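PDB 4GS5: acyl-CoA synthetase (AMP-forming)/AMP-acid ligase II-like protein from Dyadobacter fermentans, which probably activates a carboxylic acid with ATP through an acyl-adenylate and joins it to coenzyme A, as in other AMP-forming acyl-CoA synthetases. Local coordinates for residues A[124-129]-A[150-155]; A[145-150]-A[169-174]; A[251-256]-A[294-299]; A[263-268]-A[282-287]. One frame throughout, in Å; residues are numbered along the deposited sequence. Where two conformers were deposited one is given.

Overall arrangement
The four contacts form two pairs, set on opposite sides of the chain's centre. Interactions 1 and 2 share Leu150 and both belong to the AMP-binding part of the chain, their centres about 10 Å apart. Interaction 1 is buried, two parallel strands joined by backbone bonds and apolar side chains. Interaction 2 lies nearer the surface and pairs selenomethionine packing with a water bridge. Interactions 3 and 4, about 8 Å apart between centres, meet where strands 282-289 and 295-301 run side by side. Both are largely buried, with waters at their polar sides. In interaction 3 the Gln294 amide grips a backbone N-H. In interaction 4 Ile265 and Phe282 pack between helix and strand, beside the watery Asp266 carboxylate.

Interaction 1. Residues A[124-129]-A[150-155]; sequences FDFVAM and LGKVLL
Val127, Ala128 and Met129 lie beside Val153, Leu154 and Leu155 as neighbouring parallel strands of the AMP-binding fold. Three backbone hydrogen bonds join them: Val127 N to Lys152 O (3.1 Å), Leu154 N to Val127 O (3.0 Å) and Met129 N to Leu154 O (2.9 Å). Val127 thus gives its N-H to one residue and takes the N-H of the next but one, as parallel pairing requires. CA-H...O contacts lie between these bonds, such as Ala128 CA to Leu154 O at 3.2 Å.

The apolar contacts fall on two faces. On one, Val127 CG1 sits against Leu150 CD2 (3.7 Å) and also meets Val153 CG2. The selenomethionine Met129 bends at chi3 (55°), which brings CE to both methyls of Leu150. Its CG touches Leu155 CD2 at 3.7 Å. On the other face, the Phe126 side chain runs alongside Leu154, with CE1 3.8 Å from Leu154 CB. Lys152 CG meets the same ring at its edge, in plane. With Phe126 cut back to an alanine, Leu154 CB and the Lys152 chain would probably lose their aromatic neighbour and a gap would open.

Gly151 has a positive phi, and a side chain here would run into Phe124 O.

Helix 131-139 links the strands as a beta-alpha-beta unit and covers Met129 and Leu150. Trp104 meets the Phe126 ring, and strand 175-180 touches Leu154.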
loop_
_atom_site.group_PDB
_atom_site.type_symbol
_atom_site.label_atom_id
_atom_site.label_comp_id
_atom_site.label_asym_id
_atom_site.label_seq_id
_atom_site.Cartn_x
_atom_site.Cartn_y
_atom_site.Cartn_z
ATOM N N PHE A 124 6.858 -13.117 21.781
ATOM C CA PHE A 124 6.083 -13.626 20.658
ATOM C C PHE A 124 6.945 -14.097 19.506
ATOM O O PHE A 124 8.145 -13.810 19.460
ATOM C CB PHE A 124 5.094 -12.553 20.195
ATOM C CG PHE A 124 4.223 -12.060 21.297
ATOM C CD1 PHE A 124 3.171 -12.835 21.748
ATOM C CD2 PHE A 124 4.484 -10.853 21.924
ATOM C CE1 PHE A 124 2.367 -12.402 22.802
ATOM C CE2 PHE A 124 3.682 -10.408 22.970
ATOM C CZ PHE A 124 2.629 -11.187 23.409
ATOM N N ASP A 125 6.322 -14.836 18.591
ATOM C CA ASP A 125 6.984 -15.325 17.393
ATOM C C ASP A 125 6.517 -14.551 16.185
ATOM O O ASP A 125 7.129 -14.614 15.126
ATOM C CB ASP A 125 6.684 -16.809 17.179
ATOM C CG ASP A 125 7.178 -17.676 18.335
ATOM O OD1 ASP A 125 8.324 -17.484 18.785
ATOM O OD2 ASP A 125 6.405 -18.528 18.813
ATOM N N PHE A 126 5.403 -13.843 16.343
ATOM C CA PHE A 126 4.808 -13.150 15.231
ATOM C C PHE A 126 3.809 -12.096 15.692
ATOM O O PHE A 126 3.028 -12.316 16.622
ATOM C CB PHE A 126 4.115 -14.123 14.285
ATOM C CG PHE A 126 3.484 -13.445 13.109
ATOM C CD1 PHE A 126 4.264 -12.773 12.193
ATOM C CD2 PHE A 126 2.109 -13.463 12.932
ATOM C CE1 PHE A 126 3.693 -12.128 11.102
ATOM C CE2 PHE A 126 1.529 -12.828 11.845
ATOM C CZ PHE A 126 2.322 -12.162 10.932
ATOM N N VAL A 127 3.838 -10.951 15.039
ATOM C CA VAL A 127 2.814 -9.940 15.275
ATOM C C VAL A 127 2.538 -9.181 13.994
ATOM O O VAL A 127 3.477 -8.871 13.243
ATOM C CB VAL A 127 3.227 -8.952 16.369
ATOM C CG1 VAL A 127 4.527 -8.261 15.991
ATOM C CG2 VAL A 127 2.103 -7.922 16.613
ATOM N N ALA A 128 1.263 -8.878 13.733
ATOM C CA ALA A 128 0.940 -7.990 12.612
ATOM C C ALA A 128 0.488 -6.668 13.196
ATOM O O ALA A 128 -0.256 -6.643 14.171
ATOM C CB ALA A 128 -0.140 -8.590 11.724
HETATM N N MSE A 129 0.945 -5.562 12.625
HETATM C CA MSE A 129 0.580 -4.272 13.171
HETATM C C MSE A 129 0.692 -3.192 12.115
HETATM O O MSE A 129 1.120 -3.464 10.994
HETATM C CB MSE A 129 1.434 -3.951 14.405
HETATM C CG MSE A 129 2.912 -3.739 14.142
HETATM SE SE MSE A 129 3.916 -3.423 15.822
HETATM C CE MSE A 129 3.406 -5.008 16.799
ATOM N N LEU A 150 8.877 -9.048 19.857
ATOM C CA LEU A 150 7.843 -9.254 18.838
ATOM C C LEU A 150 8.149 -10.466 17.943
ATOM O O LEU A 150 7.239 -11.011 17.308
ATOM C CB LEU A 150 7.659 -8.007 17.979
ATOM C CG LEU A 150 7.156 -6.745 18.694
ATOM C CD1 LEU A 150 7.194 -5.540 17.754
ATOM C CD2 LEU A 150 5.751 -6.946 19.244
ATOM N N GLY A 151 9.418 -10.890 17.902
ATOM C CA GLY A 151 9.826 -12.032 17.080
ATOM C C GLY A 151 9.991 -11.701 15.598
ATOM O O GLY A 151 11.109 -11.646 15.059
ATOM N N LYS A 152 8.872 -11.497 14.918
ATOM C CA LYS A 152 8.916 -11.106 13.510
ATOM C C LYS A 152 7.662 -10.300 13.195
ATOM O O LYS A 152 6.571 -10.655 13.643
ATOM C CB LYS A 152 9.135 -12.335 12.607
ATOM C CG LYS A 152 8.063 -12.694 11.632
ATOM C CD LYS A 152 8.564 -13.685 10.533
ATOM C CE LYS A 152 9.614 -14.656 11.014
ATOM N NZ LYS A 152 9.781 -15.775 10.012
ATOM N N VAL A 153 7.830 -9.183 12.494
ATOM C CA VAL A 153 6.750 -8.207 12.360
ATOM C C VAL A 153 6.255 -8.076 10.923
ATOM O O VAL A 153 7.053 -7.885 9.984
ATOM C CB VAL A 153 7.219 -6.817 12.827
ATOM C CG1 VAL A 153 6.112 -5.789 12.628
ATOM C CG2 VAL A 153 7.658 -6.858 14.280
ATOM N N LEU A 154 4.947 -8.205 10.743
ATOM C CA LEU A 154 4.331 -7.877 9.466
ATOM C C LEU A 154 3.582 -6.549 9.591
ATOM O O LEU A 154 2.667 -6.412 10.418
ATOM C CB LEU A 154 3.383 -8.990 9.030
ATOM C CG LEU A 154 2.639 -8.688 7.732
ATOM C CD1 LEU A 154 3.599 -8.612 6.574
ATOM C CD2 LEU A 154 1.575 -9.725 7.470
ATOM N N LEU A 155 3.996 -5.561 8.795
ATOM C CA LEU A 155 3.345 -4.265 8.802
ATOM C C LEU A 155 2.292 -4.155 7.708
ATOM O O LEU A 155 2.524 -4.593 6.589
ATOM C CB LEU A 155 4.391 -3.148 8.627
ATOM C CG LEU A 155 5.434 -3.013 9.748
ATOM C CD1 LEU A 155 6.450 -1.920 9.438
ATOM C CD2 LEU A 155 4.737 -2.729 11.086
#

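Interaction 2. Residues A[145-150]-A[169-174]; sequences GQVDRL and SDLAMP
Met173, a selenomethionine, holds CG anti to its own N (chi1 166°) and bends at chi3 (65°), which carries SE and CE to the 3-10 turn of Val147 and Leu150. Val147 places CG2 anti to its N, and this methyl meets CE. The contact joins two connections of the AMP-binding fold: the 3-10 segment before strand 153-155 and the loop between helix 162-169 and strand 175-180.

CE lies 3.4 Å from Val147 O and 3.9 Å from Val147 CG2. SE rests on Leu150 CB, also at 3.9 Å. Beside this group, Val147 CG1 and Leu171 CD2 reach toward each other tip to tip, 4.0 Å apart. Helix 131-139 packs on Val147 with Leu134, Ile137 and Leu138, so the apolar patch continues inward.

The polar side of the contact lies at Asp148. Its OD1 is 3.6 Å from Met173 CB, a packing contact. Ala172 is the centre of an inverse gamma turn, closed by a weak bond from Met173 N to Leu171 O. A single water links this turn to the carboxylate. It donates to Asp148 OD2 at 2.6 Å and accepts from Ala172 N at 2.9 Å.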
loop_
_atom_site.group_PDB
_atom_site.type_symbol
_atom_site.label_atom_id
_atom_site.label_comp_id
_atom_site.label_asym_id
_atom_site.label_seq_id
_atom_site.Cartn_x
_atom_site.Cartn_y
_atom_site.Cartn_z
ATOM N N GLY A 145 13.109 -1.187 24.497
ATOM C CA GLY A 145 14.101 -2.214 24.775
ATOM C C GLY A 145 13.583 -3.622 24.542
ATOM O O GLY A 145 14.360 -4.580 24.504
ATOM N N GLN A 146 12.266 -3.747 24.388
ATOM C CA GLN A 146 11.638 -5.050 24.195
ATOM C C GLN A 146 11.088 -5.237 22.787
ATOM O O GLN A 146 10.369 -6.198 22.539
ATOM C CB GLN A 146 10.490 -5.256 25.196
ATOM C CG GLN A 146 10.924 -5.435 26.638
ATOM C CD GLN A 146 11.447 -4.155 27.251
ATOM O OE1 GLN A 146 10.680 -3.224 27.522
ATOM N NE2 GLN A 146 12.756 -4.097 27.476
ATOM N N VAL A 147 11.414 -4.332 21.865
ATOM C CA VAL A 147 10.871 -4.433 20.507
ATOM C C VAL A 147 11.160 -5.796 19.846
ATOM O O VAL A 147 10.356 -6.297 19.052
ATOM C CB VAL A 147 11.360 -3.286 19.603
ATOM C CG1 VAL A 147 12.861 -3.380 19.382
ATOM C CG2 VAL A 147 10.614 -3.297 18.275
ATOM N N ASP A 148 12.293 -6.403 20.182
ATOM C CA ASP A 148 12.637 -7.690 19.583
ATOM C C ASP A 148 11.781 -8.863 20.114
ATOM O O ASP A 148 11.673 -9.900 19.463
ATOM C CB ASP A 148 14.145 -7.954 19.668
ATOM C CG ASP A 148 14.934 -7.104 18.671
ATOM O OD1 ASP A 148 14.312 -6.518 17.758
ATOM O OD2 ASP A 148 16.168 -7.020 18.779
ATOM N N ARG A 149 11.135 -8.674 21.263
ATOM C CA ARG A 149 10.221 -9.679 21.794
ATOM C C ARG A 149 9.020 -9.901 20.867
ATOM O O ARG A 149 8.223 -10.821 21.068
ATOM C CB ARG A 149 9.754 -9.294 23.196
ATOM C CG ARG A 149 10.609 -9.853 24.339
ATOM C CD ARG A 149 12.032 -9.316 24.331
ATOM N NE ARG A 149 12.617 -9.312 25.673
ATOM C CZ ARG A 149 13.426 -8.360 26.129
ATOM N NH1 ARG A 149 13.910 -8.423 27.359
ATOM N NH2 ARG A 149 13.750 -7.341 25.351
ATOM N N LEU A 150 8.877 -9.048 19.857
ATOM C CA LEU A 150 7.843 -9.254 18.838
ATOM C C LEU A 150 8.149 -10.466 17.943
ATOM O O LEU A 150 7.239 -11.011 17.308
ATOM C CB LEU A 150 7.659 -8.007 17.979
ATOM C CG LEU A 150 7.156 -6.745 18.694
ATOM C CD1 LEU A 150 7.194 -5.540 17.754
ATOM C CD2 LEU A 150 5.751 -6.946 19.244
ATOM N N SER A 169 15.691 -0.755 9.649
ATOM C CA SER A 169 16.934 -1.260 9.069
ATOM C C SER A 169 17.931 -1.683 10.127
ATOM O O SER A 169 18.785 -2.527 9.878
ATOM C CB SER A 169 17.610 -0.201 8.190
ATOM O OG SER A 169 16.882 -0.006 6.996
ATOM N N ASP A 170 17.845 -1.076 11.302
ATOM C CA ASP A 170 18.792 -1.395 12.359
ATOM C C ASP A 170 18.328 -2.435 13.380
ATOM O O ASP A 170 19.057 -2.730 14.334
ATOM C CB ASP A 170 19.263 -0.126 13.063
ATOM C CG ASP A 170 20.721 0.144 12.806
ATOM O OD1 ASP A 170 21.567 -0.325 13.603
ATOM O OD2 ASP A 170 21.023 0.793 11.780
ATOM N N LEU A 171 17.133 -2.989 13.179
ATOM C CA LEU A 171 16.602 -4.009 14.078
ATOM C C LEU A 171 17.089 -5.397 13.678
ATOM O O LEU A 171 16.974 -5.783 12.530
ATOM C CB LEU A 171 15.070 -3.989 14.083
ATOM C CG LEU A 171 14.374 -2.727 14.586
ATOM C CD1 LEU A 171 12.845 -2.857 14.437
ATOM C CD2 LEU A 171 14.758 -2.470 16.030
ATOM N N ALA A 172 17.622 -6.138 14.644
ATOM C CA ALA A 172 17.993 -7.532 14.446
ATOM C C ALA A 172 16.769 -8.437 14.534
ATOM O O ALA A 172 16.713 -9.352 15.371
ATOM C CB ALA A 172 19.047 -7.945 15.487
HETATM N N MSE A 173 15.796 -8.175 13.665
HETATM C CA MSE A 173 14.512 -8.871 13.673
HETATM C C MSE A 173 13.842 -8.719 12.315
HETATM O O MSE A 173 13.754 -7.607 11.804
HETATM C CB MSE A 173 13.592 -8.259 14.735
HETATM C CG MSE A 173 12.155 -8.691 14.576
HETATM SE SE MSE A 173 10.987 -8.127 16.027
HETATM C CE MSE A 173 11.102 -6.203 15.719
ATOM N N PRO A 174 13.333 -9.823 11.742
ATOM C CA PRO A 174 12.697 -9.758 10.421
ATOM C C PRO A 174 11.449 -8.885 10.421
ATOM O O PRO A 174 10.534 -9.162 11.190
ATOM C CB PRO A 174 12.305 -11.220 10.130
ATOM C CG PRO A 174 13.017 -12.039 11.112
ATOM C CD PRO A 174 13.329 -11.188 12.297
HETATM O O HOH W 1 17.558 -5.326 17.377
#

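Interaction 3. Residues A[251-256]-A[294-299]; sequences NVINSG and QKLVLV
The short antiparallel hairpin of strands 252-255 and 258-261 meets the corner where the chain enters strand 295-301, and Gln294 at that corner carries the contact. Its side chain acts as a clamp on strand 252-255. Gln294 OE1 accepts Asn254 N at 2.8 Å, a fairly straight bond (163° at the hydrogen) with the donor tilted 33° from the amide's carbonyl plane. In return, Gln294 N donates to Asn254 O over a longer 3.3 Å. Asn254 is therefore held through both of its backbone polar groups.

CG of Gln294 is anti to its own carbonyl carbon (chi1 -59°), and the chain then runs extended across Ile253, with OE1 3.6 Å from Ile253 CB. The other end of the amide is used too: NE2 donates to a water (2.9 Å) that donates on to Val252 O. A leucine in place of Gln294 would probably leave Asn254 N without its acceptor and this water without its donor.

Ile253 CD1 meets Leu296 CD1 at 4.1 Å, the two side chains crossing at about a right angle. A second water bridges Ser255 OG and Leu296 N, at 2.8 Å from the hydroxyl. Trp286 packs on both Ile253 and Gln294.

The contact is centred on this corner. A two-stranded hairpin ahead of a three-stranded sheet flanked by helices is consistent with the small C-terminal domain of adenylate-forming enzymes.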
loop_
_atom_site.group_PDB
_atom_site.type_symbol
_atom_site.label_atom_id
_atom_site.label_comp_id
_atom_site.label_asym_id
_atom_site.label_seq_id
_atom_site.Cartn_x
_atom_site.Cartn_y
_atom_site.Cartn_z
ATOM N N ASN A 251 -0.003 9.143 -14.956
ATOM C CA ASN A 251 0.888 10.159 -14.403
ATOM C C ASN A 251 2.373 9.927 -14.742
ATOM O O ASN A 251 3.242 10.718 -14.347
ATOM C CB ASN A 251 0.691 10.250 -12.880
ATOM C CG ASN A 251 1.416 11.436 -12.270
ATOM O OD1 ASN A 251 1.567 12.484 -12.905
ATOM N ND2 ASN A 251 1.886 11.271 -11.039
ATOM N N VAL A 252 2.658 8.839 -15.459
ATOM C CA VAL A 252 4.036 8.476 -15.788
ATOM C C VAL A 252 4.137 8.225 -17.288
ATOM O O VAL A 252 3.296 7.533 -17.873
ATOM C CB VAL A 252 4.515 7.226 -15.023
ATOM C CG1 VAL A 252 5.995 6.998 -15.275
ATOM C CG2 VAL A 252 4.279 7.375 -13.508
ATOM N N ILE A 253 5.137 8.819 -17.928
ATOM C CA ILE A 253 5.341 8.563 -19.344
ATOM C C ILE A 253 6.704 7.916 -19.550
ATOM O O ILE A 253 7.558 7.952 -18.661
ATOM C CB ILE A 253 5.258 9.847 -20.196
ATOM C CG1 ILE A 253 6.405 10.796 -19.838
ATOM C CG2 ILE A 253 3.897 10.534 -20.021
ATOM C CD1 ILE A 253 6.506 11.970 -20.767
ATOM N N ASN A 254 6.896 7.331 -20.726
ATOM C CA ASN A 254 8.179 6.731 -21.062
ATOM C C ASN A 254 8.719 7.390 -22.313
ATOM O O ASN A 254 8.211 7.170 -23.412
ATOM C CB ASN A 254 8.052 5.219 -21.252
ATOM C CG ASN A 254 9.396 4.551 -21.473
ATOM O OD1 ASN A 254 10.403 5.227 -21.629
ATOM N ND2 ASN A 254 9.415 3.226 -21.498
ATOM N N SER A 255 9.736 8.221 -22.126
ATOM C CA SER A 255 10.355 8.975 -23.214
ATOM C C SER A 255 11.772 8.454 -23.426
ATOM O O SER A 255 12.628 8.632 -22.553
ATOM C CB SER A 255 10.408 10.467 -22.858
ATOM O OG SER A 255 11.095 11.227 -23.853
ATOM N N GLY A 256 12.006 7.798 -24.557
ATOM C CA GLY A 256 13.305 7.211 -24.847
ATOM C C GLY A 256 13.813 6.279 -23.750
ATOM O O GLY A 256 15.011 6.276 -23.450
ATOM N N GLN A 294 6.810 8.381 -26.106
ATOM C CA GLN A 294 6.037 9.508 -25.604
ATOM C C GLN A 294 6.968 10.716 -25.450
ATOM O O GLN A 294 8.050 10.607 -24.882
ATOM C CB GLN A 294 5.377 9.130 -24.283
ATOM C CG GLN A 294 4.457 7.919 -24.414
ATOM C CD GLN A 294 3.848 7.512 -23.082
ATOM O OE1 GLN A 294 4.527 6.943 -22.233
ATOM N NE2 GLN A 294 2.559 7.807 -22.898
ATOM N N LYS A 295 6.547 11.853 -25.990
ATOM C CA LYS A 295 7.350 13.066 -25.981
ATOM C C LYS A 295 6.739 14.059 -24.997
ATOM O O LYS A 295 5.582 14.469 -25.148
ATOM C CB LYS A 295 7.372 13.695 -27.375
ATOM C CG LYS A 295 8.282 14.918 -27.491
ATOM C CD LYS A 295 7.876 15.875 -28.630
ATOM C CE LYS A 295 7.727 15.172 -29.960
ATOM N NZ LYS A 295 7.419 16.137 -31.066
ATOM N N LEU A 296 7.529 14.458 -24.009
ATOM C CA LEU A 296 7.076 15.401 -22.997
ATOM C C LEU A 296 6.886 16.748 -23.681
ATOM O O LEU A 296 7.741 17.174 -24.464
ATOM C CB LEU A 296 8.135 15.531 -21.893
ATOM C CG LEU A 296 7.797 16.494 -20.746
ATOM C CD1 LEU A 296 6.710 15.920 -19.864
ATOM C CD2 LEU A 296 9.049 16.764 -19.917
ATOM N N VAL A 297 5.767 17.413 -23.387
ATOM C CA VAL A 297 5.532 18.758 -23.892
ATOM C C VAL A 297 5.031 19.675 -22.789
ATOM O O VAL A 297 4.689 19.208 -21.706
ATOM C CB VAL A 297 4.530 18.746 -25.040
ATOM C CG1 VAL A 297 5.080 17.895 -26.186
ATOM C CG2 VAL A 297 3.160 18.213 -24.555
ATOM N N LEU A 298 4.999 20.970 -23.065
ATOM C CA LEU A 298 4.500 21.939 -22.102
ATOM C C LEU A 298 3.337 22.736 -22.698
ATOM O O LEU A 298 3.410 23.225 -23.831
ATOM C CB LEU A 298 5.635 22.874 -21.667
ATOM C CG LEU A 298 5.305 24.010 -20.706
ATOM C CD1 LEU A 298 4.766 23.468 -19.383
ATOM C CD2 LEU A 298 6.548 24.856 -20.488
ATOM N N VAL A 299 2.257 22.859 -21.934
ATOM C CA VAL A 299 1.075 23.604 -22.374
ATOM C C VAL A 299 0.849 24.801 -21.446
ATOM O O VAL A 299 0.791 24.650 -20.218
ATOM C CB VAL A 299 -0.186 22.733 -22.339
ATOM C CG1 VAL A 299 -1.343 23.482 -22.960
ATOM C CG2 VAL A 299 0.052 21.402 -23.035
HETATM O O HOH W 2 1.494 7.358 -20.235
HETATM O O HOH W 3 10.321 13.886 -24.176
#

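Interaction 4. Residues A[263-268]-A[282-287]; sequences DQIDQR and FFCWWE. With EDO (1,2-ethanediol), chain P.
Asp266 on helix 262-276 reaches Cys284 on strand 282-289, so the contact packs a helix against a strand of a small three-stranded sheet. The short segments run closer to antiparallel than to parallel, with 140° between their directions and axes 7.9 Å apart at the nearest point.

The close-packed part is mostly apolar. Ile265 CG2 lies between its backbone N and carbonyl carbon, and from there it meets Cys284 SG at 3.7 Å. Ile269, one turn further along the helix, also packs on Cys284. The Phe282 ring turns an edge to the helix, with CZ 3.6 Å from Asp266 O and that oxygen in the ring plane. Phe273 stacks on the same ring, and Ala270 touches it.

The other side is polar and watery. Asp266 OD1 is modelled as accepting Cys284 N, but its position is less sure because it stands too close to a neighbour. OD2 has a clearer role. One water donates to Asp266 OD2 at 2.6 Å and to Cys284 O at 2.7 Å. A second water donates to Phe282 O, with only a weak bond to OD2, and lies above one face of the Phe282 ring, toward its rim. Besides that less certain direct bond, water ties the carboxylate to the strand backbone.

At the start of the strand sits a 1,2-ethanediol, probably from the crystallisation liquor. Its O1 accepts Phe282 N at 3.2 Å with an angle of 167° at the hydrogen, and donates to Phe282 O.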
loop_
_atom_site.group_PDB
_atom_site.type_symbol
_atom_site.label_atom_id
_atom_site.label_comp_id
_atom_site.label_asym_id
_atom_site.label_seq_id
_atom_site.Cartn_x
_atom_site.Cartn_y
_atom_site.Cartn_z
ATOM N N ASP A 263 3.614 15.097 -12.644
ATOM C CA ASP A 263 3.442 16.089 -11.588
ATOM C C ASP A 263 4.788 16.494 -10.983
ATOM O O ASP A 263 4.937 17.606 -10.484
ATOM C CB ASP A 263 2.421 15.647 -10.519
ATOM C CG ASP A 263 2.974 14.613 -9.544
ATOM O OD1 ASP A 263 2.984 14.887 -8.323
ATOM O OD2 ASP A 263 3.371 13.512 -9.987
ATOM N N GLN A 264 5.774 15.605 -11.054
ATOM C CA GLN A 264 7.110 15.950 -10.556
ATOM C C GLN A 264 7.798 16.933 -11.484
ATOM O O GLN A 264 8.418 17.897 -11.036
ATOM C CB GLN A 264 7.980 14.708 -10.364
ATOM C CG GLN A 264 7.530 13.838 -9.212
ATOM C CD GLN A 264 8.448 12.654 -8.983
ATOM O OE1 GLN A 264 9.456 12.481 -9.679
ATOM N NE2 GLN A 264 8.101 11.824 -7.998
ATOM N N ILE A 265 7.707 16.689 -12.781
ATOM C CA ILE A 265 8.301 17.633 -13.718
ATOM C C ILE A 265 7.551 18.968 -13.633
ATOM O O ILE A 265 8.162 20.038 -13.726
ATOM C CB ILE A 265 8.404 17.068 -15.169
ATOM C CG1 ILE A 265 9.294 17.973 -16.012
ATOM C CG2 ILE A 265 7.046 16.892 -15.818
ATOM C CD1 ILE A 265 10.752 17.898 -15.589
ATOM N N ASP A 266 6.235 18.904 -13.400
ATOM C CA ASP A 266 5.430 20.116 -13.241
ATOM C C ASP A 266 5.944 20.965 -12.074
ATOM O O ASP A 266 6.048 22.188 -12.195
ATOM C CB ASP A 266 3.956 19.774 -13.013
ATOM C CG ASP A 266 3.164 19.696 -14.304
ATOM O OD1 ASP A 266 3.718 20.035 -15.371
ATOM O OD2 ASP A 266 1.973 19.312 -14.253
ATOM N N GLN A 267 6.268 20.317 -10.951
ATOM C CA GLN A 267 6.751 21.037 -9.768
ATOM C C GLN A 267 8.068 21.736 -10.075
ATOM O O GLN A 267 8.295 22.858 -9.643
ATOM C CB GLN A 267 6.935 20.107 -8.552
ATOM C CG GLN A 267 5.666 19.373 -8.102
ATOM C CD GLN A 267 5.899 18.467 -6.891
ATOM O OE1 GLN A 267 7.029 18.314 -6.419
ATOM N NE2 GLN A 267 4.822 17.865 -6.384
ATOM N N ARG A 268 8.934 21.060 -10.818
ATOM C CA ARG A 268 10.208 21.643 -11.247
ATOM C C ARG A 268 10.049 22.853 -12.171
ATOM O O ARG A 268 10.756 23.851 -12.032
ATOM C CB ARG A 268 11.091 20.579 -11.906
ATOM C CG ARG A 268 11.728 19.658 -10.890
ATOM C CD ARG A 268 12.397 18.443 -11.513
ATOM N NE ARG A 268 12.727 17.457 -10.485
ATOM C CZ ARG A 268 13.788 17.537 -9.690
ATOM N NH1 ARG A 268 14.631 18.556 -9.807
ATOM N NH2 ARG A 268 14.006 16.598 -8.774
ATOM N N PHE A 282 -0.280 26.473 -16.474
ATOM C CA PHE A 282 0.416 25.579 -17.381
ATOM C C PHE A 282 0.270 24.149 -16.879
ATOM O O PHE A 282 -0.074 23.913 -15.720
ATOM C CB PHE A 282 1.906 25.929 -17.426
ATOM C CG PHE A 282 2.646 25.506 -16.181
ATOM C CD1 PHE A 282 3.292 24.278 -16.123
ATOM C CD2 PHE A 282 2.644 26.313 -15.048
ATOM C CE1 PHE A 282 3.953 23.867 -14.962
ATOM C CE2 PHE A 282 3.297 25.906 -13.880
ATOM C CZ PHE A 282 3.956 24.681 -13.846
ATOM N N PHE A 283 0.543 23.194 -17.756
ATOM C CA PHE A 283 0.707 21.815 -17.319
ATOM C C PHE A 283 1.586 21.078 -18.312
ATOM O O PHE A 283 1.520 21.312 -19.528
ATOM C CB PHE A 283 -0.648 21.097 -17.119
ATOM C CG PHE A 283 -1.502 21.028 -18.366
ATOM C CD1 PHE A 283 -1.403 19.945 -19.238
ATOM C CD2 PHE A 283 -2.399 22.042 -18.663
ATOM C CE1 PHE A 283 -2.181 19.874 -20.375
ATOM C CE2 PHE A 283 -3.184 21.986 -19.816
ATOM C CZ PHE A 283 -3.084 20.895 -20.667
ATOM N N CYS A 284 2.442 20.217 -17.784
ATOM C CA CYS A 284 3.190 19.310 -18.631
ATOM C C CYS A 284 2.253 18.235 -19.145
ATOM O O CYS A 284 1.309 17.837 -18.463
ATOM C CB CYS A 284 4.347 18.688 -17.856
ATOM S SG CYS A 284 5.702 19.841 -17.659
ATOM N N TRP A 285 2.522 17.775 -20.358
ATOM C CA TRP A 285 1.730 16.719 -20.955
ATOM C C TRP A 285 2.635 15.941 -21.904
ATOM O O TRP A 285 3.861 16.020 -21.802
ATOM C CB TRP A 285 0.537 17.316 -21.700
ATOM C CG TRP A 285 -0.606 16.366 -21.903
ATOM C CD1 TRP A 285 -1.148 15.972 -23.100
ATOM C CD2 TRP A 285 -1.359 15.700 -20.883
ATOM N NE1 TRP A 285 -2.184 15.100 -22.881
ATOM C CE2 TRP A 285 -2.338 14.918 -21.530
ATOM C CE3 TRP A 285 -1.314 15.703 -19.487
ATOM C CZ2 TRP A 285 -3.263 14.137 -20.825
ATOM C CZ3 TRP A 285 -2.231 14.920 -18.786
ATOM C CH2 TRP A 285 -3.191 14.149 -19.457
ATOM N N TRP A 286 2.044 15.168 -22.806
ATOM C CA TRP A 286 2.861 14.353 -23.699
ATOM C C TRP A 286 2.141 14.094 -24.999
ATOM O O TRP A 286 0.925 14.285 -25.110
ATOM C CB TRP A 286 3.209 13.021 -23.046
ATOM C CG TRP A 286 2.000 12.208 -22.778
ATOM C CD1 TRP A 286 1.192 12.279 -21.666
ATOM C CD2 TRP A 286 1.424 11.210 -23.631
ATOM N NE1 TRP A 286 0.158 11.381 -21.780
ATOM C CE2 TRP A 286 0.273 10.714 -22.973
ATOM C CE3 TRP A 286 1.763 10.691 -24.888
ATOM C CZ2 TRP A 286 -0.539 9.723 -23.531
ATOM C CZ3 TRP A 286 0.959 9.708 -25.439
ATOM C CH2 TRP A 286 -0.186 9.232 -24.759
ATOM N N GLU A 287 2.891 13.657 -25.996
ATOM C CA GLU A 287 2.254 13.233 -27.233
ATOM C C GLU A 287 3.012 12.056 -27.820
ATOM O O GLU A 287 4.179 11.831 -27.487
ATOM C CB GLU A 287 2.136 14.388 -28.229
ATOM C CG GLU A 287 3.455 14.939 -28.712
ATOM C CD GLU A 287 3.261 16.051 -29.725
ATOM O OE1 GLU A 287 3.413 17.232 -29.351
ATOM O OE2 GLU A 287 2.945 15.742 -30.897
HETATM C C1 EDO P . -1.717 25.413 -12.405
HETATM O O1 EDO P . -0.769 25.977 -13.329
HETATM C C2 EDO P . -3.112 25.965 -12.663
HETATM O O2 EDO P . -3.075 27.354 -12.351
HETATM O O HOH W 4 0.696 17.785 -15.863
HETATM O O HOH W 5 0.880 22.386 -13.437
#